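Local atomic coordinates of metallo-beta-lactamase (Serratia marcescens, PDB entry 6K4X), a protein that hydrolyses the beta-lactam ring of antibiotics with the help of zinc ions, as a metallo-beta-lactamase of subclass B3. Residues A[154-159]-A[204-209]; A[169-174]-A[240-245]; A[26-31]-A[37-42]; A[210-215]-A[219-224]. One frame throughout, in Å; residues are numbered along the deposited sequence. Where two conformers were deposited one is given.

Contact 1 of 4, residues A[154-159]-A[204-209]; sequences GITWTW and EKLSCD
Two first torsions set up the meeting of Thr156 with Leu206: at Thr156 CG2 stands opposite the backbone N across CA-CB, while chi1 of Leu206, -71°, carries CG away from its own carbonyl carbon, and the extended second torsion (173°) sends CD1 on toward the strand. The outcome is a methyl-to-methyl touch, Thr156 CG2 against Leu206 CD1 at 3.9 Å, with the two side chains running at a slant to one another. Two residues further along the strand Thr158 offers a second methyl from the same face, its CG2 lying 4.4 Å from that same CD1, so a single leucine branch serves both threonines. No hydrogen bond spans the gap, and the buried surface is small. The hydroxyls are occupied elsewhere: Thr156 OG1 is bonded to Thr147 OG1 and to the backbone N of Asp174, and Thr158 OG1 to His145 NE2. Each threonine thus divides its labour, giving its methyl to the leucine and its oxygen to neighbouring residues of the same chain. This is a sparse apolar seam between a beta strand and the turn that leaves a helix. Strand 155-163 runs in the five-stranded sheet between strands 140-146 and 166-173; Leu206, just past helix 190-205, also touches His145 of the former, and Val171 of the latter packs on both threonines.

Contact 2 of 4, residues A[169-174]-A[240-245]; sequences DVVFAD and GACRAI. With SO4 (sulfate ion), chain H.
Val171 meets Cys242 with its whole branched end: CB, CG1 and CG2 all lie about 3.8 Å from SG, so the sulfur rests against the fork of the valine instead of on one methyl. A turn further along the helix, Ile245 reaches out with its extended chain (chi2 172°) and sets CD1 3.9 Å from Ala173 CB. These two apolar pairs, all four residues buried, are the tight part of the contact, and no hydrogen bond crosses between the segments. Here helix 241-260 packs on one sheet of the alpha-beta/beta-alpha sandwich of the metallo-beta-lactamase fold, meeting alternate residues of strand 166-173. The Cys242 sulfur that rests on Val171 also belongs to the disulfide with Cys208, which ties the start of the helix covalently to the chain entering strand 210-213. On the solvent side the helix shows different chemistry. Arg243 is exposed and turns from the strand to a sulfate ion, probably taken up from the crystallisation liquor. Bent at its third torsion (chi3 -69°), it presents the edge of its guanidinium group: NE donates to sulfate O2 at 2.9 Å, and NH2 to sulfate O4 at 3.2 Å, while a further bond from NE to O4 is weak.

Contact 3 of 4, residues A[26-31]-A[37-42]; sequences ISAVLL and HILVDG
Val29 and Val40 face each other as a hydrogen-bonded pair of an antiparallel hairpin, and backbone bonding is the first kind of interaction here. Val29 N gives to Val40 O at 3.1 Å, and Val40 N returns a bond to Val29 O at 2.8 Å; Leu31 and Ile38 exchange a second such pair, with Leu31 N to Ile38 O at 2.8 Å and close to straight (172°). Between them Leu30 and Leu39 form a non-hydrogen-bonded pair, where CA-H...O contacts take over, as from Leu39 CA to Val29 O at 3.3 Å.

Apolar contacts come next. With CG set opposite its backbone N (chi1 -170°), Leu30 brings CD1 to 3.7 Å from His37 CB, across the strands. The same CD1 lies 4.4 Å from Leu39 CB. On the other face Val29, Leu31 and Val40 lie against Trp157, Trp159 and Phe172 of the second sheet.

Water is the third kind. Beyond the paired strands one molecule lies 2.8 Å from Ser27 O and 2.7 Å from Asp41 OD2, joining the diverging ends; OD2 is bonded to Thr71 OG1 as well, and Ser27 OG to Ala213 O. The chemistry therefore changes along the hairpin: regular backbone pairing within the core gives way to a polar, water-bridged end near the zinc ligands His72 and His77.

Contact 4 of 4, residues A[210-215]-A[219-224]; sequences IAIAAH and NDMWTR. With ZN (zinc ion), chain C; D0U (4-azanyl-2-sulfanyl-benzoic acid), chain E.
Met221 folds back through two bent torsions (chi2 66°, chi3 75°) and lays its CE methyl against Ile212, 3.9 Å from CG2, the two side chains crossing at an angle. The other half of the contact is polar. Asn219 ND2 donates to Ala211 O at 2.9 Å; the oxygen lies in the amide plane, although the donor stands 31° off the plane of the carbonyl. Ala211 CB packs beside the same nitrogen. A water accepts from both Ala211 N and ND2, while another lies 3.0 Å from Asn219 O.

Arg224 grips the asparagine side-on: NE bonds to Asn219 O at 2.9 Å, with that oxygen in the guanidinium plane, and NH2 to Asn219 OD1 at 3.0 Å. Arg224 NH2 also forms a salt bridge with Asp238. With its oxygen held by the arginine, the amide is set to turn its NH2 group to the strand. This pins the strand-loop-helix connection from strand 210-213 to helix 221-231.

At the end of the strand segment His215 binds zinc through NE2 at 2.0 Å, in a site completed by Asp76, His77 and the inhibitor's O2 and S1. The inhibitor carboxylate atom O2 lies at the edge of the imidazole ring, in its plane. The chemistry thus implies a division along the chain: at the buried turn Arg224, Asn219 and Ala211 O satisfy one another's polar groups, whereas zinc binding belongs to His215.

In the fold
Contacts 2, 3 and 4 are buried, while contact 1 is only partly so and has the thinnest interface. Contacts 1, 2 and 4 all reach the five-stranded sheet, through the neighbouring strands 155-163, 166-173 and 210-213; the disulfide Cys208-Cys242 joins contacts 1 and 2 directly. Contact 3 belongs to the other, seven-stranded sheet, and Trp157, Trp159 and Phe172 bridge the two sheets in the core. Where a helix or turn lies on a sheet, in contacts 1 and 2, apolar atoms meet without crossing hydrogen bonds; within the hairpin, backbone bonds dominate; contact 4 combines a hydrogen bond from a side-chain amide with methyl packing. Contacts 3 and 4 both run toward the zinc site, meeting through Ser27 and Ala213.

Contact 1 of 4, residues A[154-159]-A[204-209]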
loop_
_atom_site.group_PDB
_atom_site.type_symbol
_atom_site.label_atom_id
_atom_site.label_comp_id
_atom_site.label_asym_id
_atom_site.label_seq_id
_atom_site.Cartn_x
_atom_site.Cartn_y
_atom_site.Cartn_z
ATOM N N GLY A 154 4.416 1.971 8.824
ATOM C CA GLY A 154 4.184 1.993 7.375
ATOM C C GLY A 154 5.277 1.275 6.622
ATOM O O GLY A 154 6.462 1.485 6.924
ATOM N N ILE A 155 4.899 0.476 5.621
ATOM C CA ILE A 155 5.826 -0.222 4.771
ATOM C C ILE A 155 5.450 0.046 3.322
ATOM O O ILE A 155 4.281 -0.066 2.927
ATOM C CB ILE A 155 5.831 -1.739 5.034
ATOM C CG1 ILE A 155 6.250 -2.085 6.466
ATOM C CG2 ILE A 155 6.698 -2.460 4.010
ATOM C CD1 ILE A 155 7.705 -1.864 6.793
ATOM N N THR A 156 6.472 0.354 2.520
ATOM C CA THR A 156 6.424 0.391 1.066
ATOM C C THR A 156 7.081 -0.882 0.534
ATOM O O THR A 156 8.142 -1.273 1.022
ATOM C CB THR A 156 7.128 1.656 0.570
ATOM O OG1 THR A 156 6.345 2.793 0.921
ATOM C CG2 THR A 156 7.413 1.689 -0.905
ATOM N N TRP A 157 6.424 -1.566 -0.397
ATOM C CA TRP A 157 6.800 -2.914 -0.809
ATOM C C TRP A 157 7.310 -2.874 -2.243
ATOM O O TRP A 157 6.692 -2.196 -3.088
ATOM C CB TRP A 157 5.591 -3.843 -0.702
ATOM C CG TRP A 157 4.987 -3.939 0.660
ATOM C CD1 TRP A 157 3.958 -3.178 1.120
ATOM C CD2 TRP A 157 5.362 -4.796 1.755
ATOM N NE1 TRP A 157 3.605 -3.535 2.386
ATOM C CE2 TRP A 157 4.454 -4.517 2.804
ATOM C CE3 TRP A 157 6.327 -5.788 1.950
ATOM C CZ2 TRP A 157 4.470 -5.191 4.013
ATOM C CZ3 TRP A 157 6.327 -6.468 3.147
ATOM C CH2 TRP A 157 5.420 -6.158 4.152
ATOM N N THR A 158 8.383 -3.609 -2.555
ATOM C CA THR A 158 8.946 -3.570 -3.905
ATOM C C THR A 158 9.256 -4.977 -4.420
ATOM O O THR A 158 9.530 -5.907 -3.672
ATOM C CB THR A 158 10.214 -2.714 -3.969
ATOM O OG1 THR A 158 11.237 -3.284 -3.148
ATOM C CG2 THR A 158 9.949 -1.299 -3.507
ATOM N N TRP A 159 9.173 -5.120 -5.740
ATOM C CA TRP A 159 9.463 -6.374 -6.384
ATOM C C TRP A 159 9.778 -6.129 -7.851
ATOM O O TRP A 159 9.738 -4.995 -8.325
ATOM C CB TRP A 159 8.303 -7.347 -6.217
ATOM C CG TRP A 159 7.018 -6.887 -6.838
ATOM C CD1 TRP A 159 6.595 -7.088 -8.117
ATOM C CD2 TRP A 159 5.964 -6.167 -6.180
ATOM N NE1 TRP A 159 5.358 -6.533 -8.304
ATOM C CE2 TRP A 159 4.939 -5.969 -7.124
ATOM C CE3 TRP A 159 5.778 -5.707 -4.876
ATOM C CZ2 TRP A 159 3.760 -5.311 -6.792
ATOM C CZ3 TRP A 159 4.618 -5.054 -4.546
ATOM C CH2 TRP A 159 3.618 -4.874 -5.494
ATOM N N GLU A 204 12.258 8.497 -2.581
ATOM C CA GLU A 204 12.818 9.157 -3.769
ATOM C C GLU A 204 14.130 8.484 -4.203
ATOM O O GLU A 204 14.654 8.839 -5.284
ATOM C CB GLU A 204 12.915 10.675 -3.578
ATOM C CG GLU A 204 13.988 11.126 -2.621
ATOM C CD GLU A 204 13.783 12.525 -2.046
ATOM O OE1 GLU A 204 12.845 13.244 -2.472
ATOM O OE2 GLU A 204 14.590 12.909 -1.202
ATOM N N LYS A 205 14.680 7.545 -3.437
ATOM C CA LYS A 205 15.865 6.773 -3.854
ATOM C C LYS A 205 15.510 5.382 -4.395
ATOM O O LYS A 205 16.387 4.701 -4.924
ATOM C CB LYS A 205 16.820 6.624 -2.669
ATOM C CG LYS A 205 17.524 7.904 -2.250
ATOM C CD LYS A 205 18.346 7.680 -0.999
ATOM C CE LYS A 205 18.833 8.964 -0.369
ATOM N NZ LYS A 205 19.759 9.679 -1.276
ATOM N N LEU A 206 14.262 4.920 -4.256
ATOM C CA LEU A 206 13.908 3.561 -4.699
ATOM C C LEU A 206 14.111 3.424 -6.206
ATOM O O LEU A 206 13.767 4.282 -6.979
ATOM C CB LEU A 206 12.438 3.266 -4.391
ATOM C CG LEU A 206 12.092 3.072 -2.918
ATOM C CD1 LEU A 206 10.598 2.958 -2.724
ATOM C CD2 LEU A 206 12.782 1.859 -2.329
ATOM N N SER A 207 14.577 2.249 -6.615
ATOM C CA SER A 207 14.430 1.774 -7.989
ATOM C C SER A 207 12.933 1.637 -8.288
ATOM O O SER A 207 12.248 0.884 -7.619
ATOM C CB SER A 207 15.149 0.453 -8.173
ATOM O OG SER A 207 16.529 0.562 -7.854
ATOM N N CYS A 208 12.414 2.366 -9.278
ATOM C CA CYS A 208 10.963 2.576 -9.352
ATOM C C CYS A 208 10.452 2.780 -10.779
ATOM O O CYS A 208 10.057 3.913 -11.116
ATOM C CB CYS A 208 10.626 3.824 -8.536
ATOM S SG CYS A 208 8.880 4.318 -8.475
ATOM N N ASP A 209 10.300 1.713 -11.561
ATOM C CA ASP A 209 9.778 1.832 -12.906
ATOM C C ASP A 209 8.262 2.026 -12.895
ATOM O O ASP A 209 7.754 2.806 -13.710
ATOM C CB ASP A 209 10.109 0.608 -13.750
ATOM C CG ASP A 209 11.596 0.431 -13.956
ATOM O OD1 ASP A 209 12.235 1.414 -14.414
ATOM O OD2 ASP A 209 12.106 -0.647 -13.673
#

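Contact 2 of 4, residues A[169-174]-A[240-245]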
loop_
_atom_site.group_PDB
_atom_site.type_symbol
_atom_site.label_atom_id
_atom_site.label_comp_id
_atom_site.label_asym_id
_atom_site.label_seq_id
_atom_site.Cartn_x
_atom_site.Cartn_y
_atom_site.Cartn_z
ATOM N N ASP A 169 10.954 -2.759 -12.175
ATOM C CA ASP A 169 10.861 -2.613 -10.747
ATOM C C ASP A 169 9.525 -1.972 -10.393
ATOM O O ASP A 169 9.222 -0.852 -10.850
ATOM C CB ASP A 169 12.006 -1.751 -10.224
ATOM C CG ASP A 169 13.335 -2.440 -10.421
ATOM O OD1 ASP A 169 13.379 -3.700 -10.402
ATOM O OD2 ASP A 169 14.307 -1.723 -10.700
ATOM N N VAL A 170 8.749 -2.687 -9.590
ATOM C CA VAL A 170 7.423 -2.262 -9.168
ATOM C C VAL A 170 7.470 -1.871 -7.698
ATOM O O VAL A 170 8.096 -2.544 -6.883
ATOM C CB VAL A 170 6.407 -3.391 -9.382
ATOM C CG1 VAL A 170 5.003 -2.937 -9.038
ATOM C CG2 VAL A 170 6.471 -3.934 -10.796
ATOM N N VAL A 171 6.820 -0.759 -7.371
ATOM C CA VAL A 171 6.756 -0.222 -6.017
ATOM C C VAL A 171 5.289 -0.036 -5.647
ATOM O O VAL A 171 4.576 0.666 -6.364
ATOM C CB VAL A 171 7.507 1.116 -5.914
ATOM C CG1 VAL A 171 7.385 1.690 -4.514
ATOM C CG2 VAL A 171 8.962 0.990 -6.348
ATOM N N PHE A 172 4.850 -0.645 -4.547
ATOM C CA PHE A 172 3.550 -0.357 -3.954
ATOM C C PHE A 172 3.805 0.640 -2.843
ATOM O O PHE A 172 4.346 0.306 -1.791
ATOM C CB PHE A 172 2.863 -1.639 -3.485
ATOM C CG PHE A 172 1.391 -1.487 -3.207
ATOM C CD1 PHE A 172 0.934 -0.677 -2.188
ATOM C CD2 PHE A 172 0.462 -2.137 -3.982
ATOM C CE1 PHE A 172 -0.421 -0.545 -1.929
ATOM C CE2 PHE A 172 -0.883 -2.019 -3.710
ATOM C CZ PHE A 172 -1.330 -1.228 -2.686
ATOM N N ALA A 173 3.516 1.904 -3.140
ATOM C CA ALA A 173 3.957 3.021 -2.305
ATOM C C ALA A 173 2.946 3.284 -1.185
ATOM O O ALA A 173 1.782 3.595 -1.449
ATOM C CB ALA A 173 4.165 4.232 -3.172
ATOM N N ASP A 174 3.413 3.166 0.053
ATOM C CA ASP A 174 2.611 3.575 1.183
ATOM C C ASP A 174 2.365 5.082 1.122
ATOM O O ASP A 174 3.080 5.842 0.444
ATOM C CB ASP A 174 3.301 3.223 2.490
ATOM C CG ASP A 174 2.401 3.338 3.705
ATOM O OD1 ASP A 174 1.186 3.323 3.525
ATOM O OD2 ASP A 174 2.970 3.359 4.825
ATOM N N GLY A 240 10.221 8.259 -12.666
ATOM C CA GLY A 240 10.230 9.368 -11.742
ATOM C C GLY A 240 9.068 9.341 -10.762
ATOM O O GLY A 240 8.936 10.249 -9.942
ATOM N N ALA A 241 8.214 8.320 -10.804
ATOM C CA ALA A 241 6.976 8.385 -10.039
ATOM C C ALA A 241 7.234 8.351 -8.535
ATOM O O ALA A 241 6.513 9.062 -7.815
ATOM C CB ALA A 241 6.063 7.269 -10.445
ATOM N N CYS A 242 8.183 7.547 -8.051
ATOM C CA CYS A 242 8.434 7.539 -6.635
ATOM C C CYS A 242 9.037 8.876 -6.183
ATOM O O CYS A 242 8.721 9.361 -5.096
ATOM C CB CYS A 242 9.343 6.375 -6.263
ATOM S SG CYS A 242 8.568 4.751 -6.430
ATOM N N ARG A 243 9.903 9.486 -7.003
ATOM C CA ARG A 243 10.419 10.809 -6.694
ATOM C C ARG A 243 9.279 11.804 -6.554
ATOM O O ARG A 243 9.292 12.652 -5.659
ATOM C CB ARG A 243 11.431 11.314 -7.730
ATOM C CG ARG A 243 12.722 10.505 -7.757
ATOM C CD ARG A 243 13.787 11.089 -8.681
ATOM N NE ARG A 243 13.479 10.998 -10.097
ATOM C CZ ARG A 243 13.820 9.989 -10.902
ATOM N NH1 ARG A 243 14.451 8.927 -10.429
ATOM N NH2 ARG A 243 13.508 10.056 -12.186
ATOM N N ALA A 244 8.281 11.680 -7.417
ATOM C CA ALA A 244 7.146 12.596 -7.392
ATOM C C ALA A 244 6.264 12.375 -6.158
ATOM O O ALA A 244 5.784 13.343 -5.555
ATOM C CB ALA A 244 6.319 12.486 -8.654
ATOM N N ILE A 245 5.993 11.127 -5.796
ATOM C CA ILE A 245 5.213 10.835 -4.595
ATOM C C ILE A 245 5.928 11.411 -3.368
ATOM O O ILE A 245 5.306 12.057 -2.532
ATOM C CB ILE A 245 4.991 9.320 -4.447
ATOM C CG1 ILE A 245 4.130 8.805 -5.601
ATOM C CG2 ILE A 245 4.386 8.980 -3.086
ATOM C CD1 ILE A 245 4.018 7.307 -5.645
HETATM S S SO4 H . 12.225 14.087 -11.854
HETATM O O1 SO4 H . 12.880 15.417 -11.756
HETATM O O2 SO4 H . 12.063 13.518 -10.480
HETATM O O3 SO4 H . 10.885 14.261 -12.474
HETATM O O4 SO4 H . 13.021 13.167 -12.703
#

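Contact 3 of 4, residues A[26-31]-A[37-42]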
loop_
_atom_site.group_PDB
_atom_site.type_symbol
_atom_site.label_atom_id
_atom_site.label_comp_id
_atom_site.label_asym_id
_atom_site.label_seq_id
_atom_site.Cartn_x
_atom_site.Cartn_y
_atom_site.Cartn_z
ATOM N N ILE A 26 -9.194 2.464 -3.824
ATOM C CA ILE A 26 -8.064 2.028 -2.987
ATOM C C ILE A 26 -7.327 0.915 -3.713
ATOM O O ILE A 26 -7.955 -0.058 -4.152
ATOM C CB ILE A 26 -8.490 1.550 -1.589
ATOM C CG1 ILE A 26 -9.216 2.642 -0.794
ATOM C CG2 ILE A 26 -7.292 1.030 -0.827
ATOM C CD1 ILE A 26 -8.329 3.781 -0.348
ATOM N N SER A 27 -5.995 1.026 -3.811
ATOM C CA SER A 27 -5.232 0.023 -4.476
ATOM C C SER A 27 -5.152 -1.261 -3.653
ATOM O O SER A 27 -4.991 -1.248 -2.448
ATOM C CB SER A 27 -3.840 0.500 -4.744
ATOM O OG SER A 27 -3.859 1.612 -5.617
ATOM N N ALA A 28 -5.169 -2.379 -4.378
ATOM C CA ALA A 28 -4.730 -3.661 -3.883
ATOM C C ALA A 28 -4.109 -4.371 -5.079
ATOM O O ALA A 28 -4.565 -4.203 -6.214
ATOM C CB ALA A 28 -5.849 -4.473 -3.259
ATOM N N VAL A 29 -3.039 -5.120 -4.832
ATOM C CA VAL A 29 -2.318 -5.758 -5.906
ATOM C C VAL A 29 -2.163 -7.237 -5.602
ATOM O O VAL A 29 -1.775 -7.616 -4.492
ATOM C CB VAL A 29 -0.957 -5.083 -6.137
ATOM C CG1 VAL A 29 0.018 -5.978 -6.885
ATOM C CG2 VAL A 29 -1.139 -3.772 -6.875
ATOM N N LEU A 30 -2.370 -8.065 -6.626
ATOM C CA LEU A 30 -2.013 -9.458 -6.552
ATOM C C LEU A 30 -0.750 -9.694 -7.365
ATOM O O LEU A 30 -0.714 -9.382 -8.562
ATOM C CB LEU A 30 -3.153 -10.313 -7.086
ATOM C CG LEU A 30 -2.981 -11.805 -6.826
ATOM C CD1 LEU A 30 -3.296 -12.154 -5.388
ATOM C CD2 LEU A 30 -3.824 -12.624 -7.768
ATOM N N LEU A 31 0.259 -10.247 -6.704
ATOM C CA LEU A 31 1.464 -10.681 -7.353
ATOM C C LEU A 31 1.380 -12.198 -7.464
ATOM O O LEU A 31 1.387 -12.877 -6.440
ATOM C CB LEU A 31 2.663 -10.265 -6.511
ATOM C CG LEU A 31 4.022 -10.550 -7.126
ATOM C CD1 LEU A 31 4.246 -9.776 -8.418
ATOM C CD2 LEU A 31 5.135 -10.242 -6.142
ATOM N N HIS A 37 0.378 -16.914 -4.386
ATOM C CA HIS A 37 0.277 -15.498 -4.653
ATOM C C HIS A 37 0.473 -14.675 -3.382
ATOM O O HIS A 37 0.264 -15.161 -2.264
ATOM C CB HIS A 37 -1.086 -15.136 -5.251
ATOM C CG HIS A 37 -1.590 -16.139 -6.230
ATOM N ND1 HIS A 37 -0.852 -16.533 -7.336
ATOM C CD2 HIS A 37 -2.724 -16.866 -6.226
ATOM C CE1 HIS A 37 -1.548 -17.449 -7.974
ATOM N NE2 HIS A 37 -2.681 -17.685 -7.313
ATOM N N ILE A 38 0.846 -13.409 -3.605
ATOM C CA ILE A 38 0.945 -12.411 -2.550
ATOM C C ILE A 38 -0.061 -11.311 -2.866
ATOM O O ILE A 38 -0.083 -10.808 -3.988
ATOM C CB ILE A 38 2.376 -11.871 -2.452
ATOM C CG1 ILE A 38 3.337 -13.001 -2.070
ATOM C CG2 ILE A 38 2.448 -10.698 -1.483
ATOM C CD1 ILE A 38 4.798 -12.617 -2.077
ATOM N N LEU A 39 -0.862 -10.924 -1.869
ATOM C CA LEU A 39 -1.779 -9.805 -1.980
ATOM C C LEU A 39 -1.224 -8.637 -1.184
ATOM O O LEU A 39 -0.811 -8.832 -0.031
ATOM C CB LEU A 39 -3.143 -10.218 -1.427
ATOM C CG LEU A 39 -4.204 -9.117 -1.363
ATOM C CD1 LEU A 39 -4.590 -8.648 -2.758
ATOM C CD2 LEU A 39 -5.426 -9.608 -0.615
ATOM N N VAL A 40 -1.235 -7.445 -1.782
ATOM C CA VAL A 40 -0.851 -6.239 -1.082
ATOM C C VAL A 40 -2.107 -5.415 -0.830
ATOM O O VAL A 40 -2.772 -4.988 -1.790
ATOM C CB VAL A 40 0.178 -5.410 -1.870
ATOM C CG1 VAL A 40 0.635 -4.225 -1.042
ATOM C CG2 VAL A 40 1.342 -6.278 -2.314
ATOM N N ASP A 41 -2.431 -5.279 0.458
ATOM C CA ASP A 41 -3.538 -4.518 1.036
ATOM C C ASP A 41 -4.884 -5.222 0.823
ATOM O O ASP A 41 -5.026 -6.132 0.009
ATOM C CB ASP A 41 -3.554 -3.047 0.626
ATOM C CG ASP A 41 -2.599 -2.214 1.451
ATOM O OD1 ASP A 41 -2.146 -2.686 2.540
ATOM O OD2 ASP A 41 -2.312 -1.083 1.008
ATOM N N GLY A 42 -5.877 -4.789 1.610
ATOM C CA GLY A 42 -7.203 -5.377 1.598
ATOM C C GLY A 42 -8.318 -4.415 1.224
ATOM O O GLY A 42 -9.463 -4.858 1.064
HETATM O O HOH W 1 -4.045 0.440 -0.371
#

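Contact 4 of 4, residues A[210-215]-A[219-224]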
loop_
_atom_site.group_PDB
_atom_site.type_symbol
_atom_site.label_atom_id
_atom_site.label_comp_id
_atom_site.label_asym_id
_atom_site.label_seq_id
_atom_site.Cartn_x
_atom_site.Cartn_y
_atom_site.Cartn_z
ATOM N N ILE A 210 7.556 1.275 -12.057
ATOM C CA ILE A 210 6.090 1.319 -11.985
ATOM C C ILE A 210 5.731 1.537 -10.526
ATOM O O ILE A 210 6.001 0.652 -9.702
ATOM C CB ILE A 210 5.458 0.017 -12.497
ATOM C CG1 ILE A 210 5.803 -0.204 -13.970
ATOM C CG2 ILE A 210 3.952 0.007 -12.230
ATOM C CD1 ILE A 210 5.454 -1.599 -14.469
ATOM N N ALA A 211 5.130 2.683 -10.214
ATOM C CA ALA A 211 4.647 2.942 -8.857
ATOM C C ALA A 211 3.136 2.789 -8.829
ATOM O O ALA A 211 2.427 3.350 -9.674
ATOM C CB ALA A 211 5.073 4.304 -8.373
ATOM N N ILE A 212 2.660 2.024 -7.854
ATOM C CA ILE A 212 1.263 1.868 -7.560
ATOM C C ILE A 212 1.062 2.450 -6.171
ATOM O O ILE A 212 1.558 1.893 -5.195
ATOM C CB ILE A 212 0.828 0.394 -7.620
ATOM C CG1 ILE A 212 1.101 -0.189 -9.007
ATOM C CG2 ILE A 212 -0.625 0.259 -7.227
ATOM C CD1 ILE A 212 1.383 -1.669 -9.042
ATOM N N ALA A 213 0.413 3.608 -6.079
ATOM C CA ALA A 213 0.226 4.274 -4.790
ATOM C C ALA A 213 -1.001 3.713 -4.080
ATOM O O ALA A 213 -1.991 3.388 -4.723
ATOM C CB ALA A 213 0.097 5.756 -4.982
ATOM N N ALA A 214 -0.929 3.631 -2.751
ATOM C CA ALA A 214 -2.005 3.055 -1.964
ATOM C C ALA A 214 -3.345 3.744 -2.276
ATOM O O ALA A 214 -4.383 3.082 -2.410
ATOM C CB ALA A 214 -1.653 3.126 -0.497
ATOM N N HIS A 215 -3.344 5.076 -2.367
ATOM C CA HIS A 215 -4.409 5.818 -3.037
ATOM C C HIS A 215 -4.033 5.954 -4.503
ATOM O O HIS A 215 -3.089 6.668 -4.840
ATOM C CB HIS A 215 -4.614 7.199 -2.391
ATOM C CG HIS A 215 -5.249 7.103 -1.043
ATOM N ND1 HIS A 215 -6.623 6.983 -0.877
ATOM C CD2 HIS A 215 -4.719 7.003 0.198
ATOM C CE1 HIS A 215 -6.897 6.829 0.400
ATOM N NE2 HIS A 215 -5.751 6.845 1.096
ATOM N N ASN A 219 -0.521 8.478 -8.067
ATOM C CA ASN A 219 0.293 8.368 -9.276
ATOM C C ASN A 219 -0.606 8.222 -10.513
ATOM O O ASN A 219 -0.244 7.508 -11.463
ATOM C CB ASN A 219 1.320 7.241 -9.162
ATOM C CG ASN A 219 2.286 7.218 -10.327
ATOM O OD1 ASN A 219 2.637 8.266 -10.889
ATOM N ND2 ASN A 219 2.742 6.038 -10.722
ATOM N N ASP A 220 -1.750 8.895 -10.498
ATOM C CA ASP A 220 -2.570 9.056 -11.699
ATOM C C ASP A 220 -2.939 7.707 -12.326
ATOM O O ASP A 220 -2.993 7.591 -13.549
ATOM C CB ASP A 220 -1.893 9.992 -12.696
ATOM C CG ASP A 220 -1.560 11.351 -12.104
ATOM O OD1 ASP A 220 -2.299 11.828 -11.251
ATOM O OD2 ASP A 220 -0.543 11.932 -12.555
ATOM N N MET A 221 -3.315 6.725 -11.515
ATOM C CA MET A 221 -3.605 5.381 -12.048
ATOM C C MET A 221 -4.658 5.415 -13.155
ATOM O O MET A 221 -4.529 4.676 -14.126
ATOM C CB MET A 221 -4.100 4.488 -10.920
ATOM C CG MET A 221 -4.535 3.104 -11.354
ATOM S SD MET A 221 -3.181 2.078 -11.989
ATOM C CE MET A 221 -2.382 1.665 -10.438
ATOM N N TRP A 222 -5.716 6.189 -12.971
ATOM C CA TRP A 222 -6.846 6.084 -13.889
ATOM C C TRP A 222 -6.541 6.793 -15.209
ATOM O O TRP A 222 -6.908 6.310 -16.271
ATOM C CB TRP A 222 -8.121 6.572 -13.211
ATOM C CG TRP A 222 -8.266 5.881 -11.894
ATOM C CD1 TRP A 222 -8.310 6.469 -10.665
ATOM C CD2 TRP A 222 -8.271 4.461 -11.666
ATOM N NE1 TRP A 222 -8.337 5.515 -9.684
ATOM C CE2 TRP A 222 -8.302 4.276 -10.267
ATOM C CE3 TRP A 222 -8.230 3.334 -12.499
ATOM C CZ2 TRP A 222 -8.327 2.999 -9.700
ATOM C CZ3 TRP A 222 -8.222 2.078 -11.930
ATOM C CH2 TRP A 222 -8.271 1.918 -10.543
ATOM N N THR A 223 -5.840 7.917 -15.159
ATOM C CA THR A 223 -5.307 8.513 -16.381
ATOM C C THR A 223 -4.363 7.540 -17.097
ATOM O O THR A 223 -4.412 7.406 -18.347
ATOM C CB THR A 223 -4.594 9.835 -16.081
ATOM O OG1 THR A 223 -5.558 10.715 -15.502
ATOM C CG2 THR A 223 -3.990 10.466 -17.316
ATOM N N ARG A 224 -3.476 6.880 -16.346
ATOM C CA ARG A 224 -2.547 5.928 -16.943
ATOM C C ARG A 224 -3.299 4.757 -17.572
ATOM O O ARG A 224 -2.925 4.279 -18.648
ATOM C CB ARG A 224 -1.541 5.422 -15.909
ATOM C CG ARG A 224 -0.558 6.486 -15.461
ATOM C CD ARG A 224 0.377 5.932 -14.396
ATOM N NE ARG A 224 1.286 6.921 -13.854
ATOM C CZ ARG A 224 2.367 7.366 -14.466
ATOM N NH1 ARG A 224 2.696 6.888 -15.657
ATOM N NH2 ARG A 224 3.140 8.257 -13.866
HETATM ZN ZN ZN C . -5.515 6.071 2.972
HETATM O O2 D0U E . -3.591 7.269 3.068
HETATM C C7 D0U E . -3.597 8.518 3.117
HETATM O O1 D0U E . -2.722 9.217 2.528
HETATM C C3 D0U E . -4.631 9.254 3.894
HETATM C C2 D0U E . -4.694 10.656 3.670
HETATM C C4 D0U E . -5.523 8.641 4.792
HETATM S S1 D0U E . -5.722 6.983 5.144
HETATM C C5 D0U E . -6.428 9.488 5.471
HETATM C C6 D0U E . -6.480 10.869 5.267
HETATM N N1 D0U E . -7.411 11.660 5.927
HETATM C C1 D0U E . -5.631 11.429 4.355
HETATM O O HOH W 2 5.039 4.716 -12.453
HETATM O O HOH W 3 -0.468 4.481 -11.204
#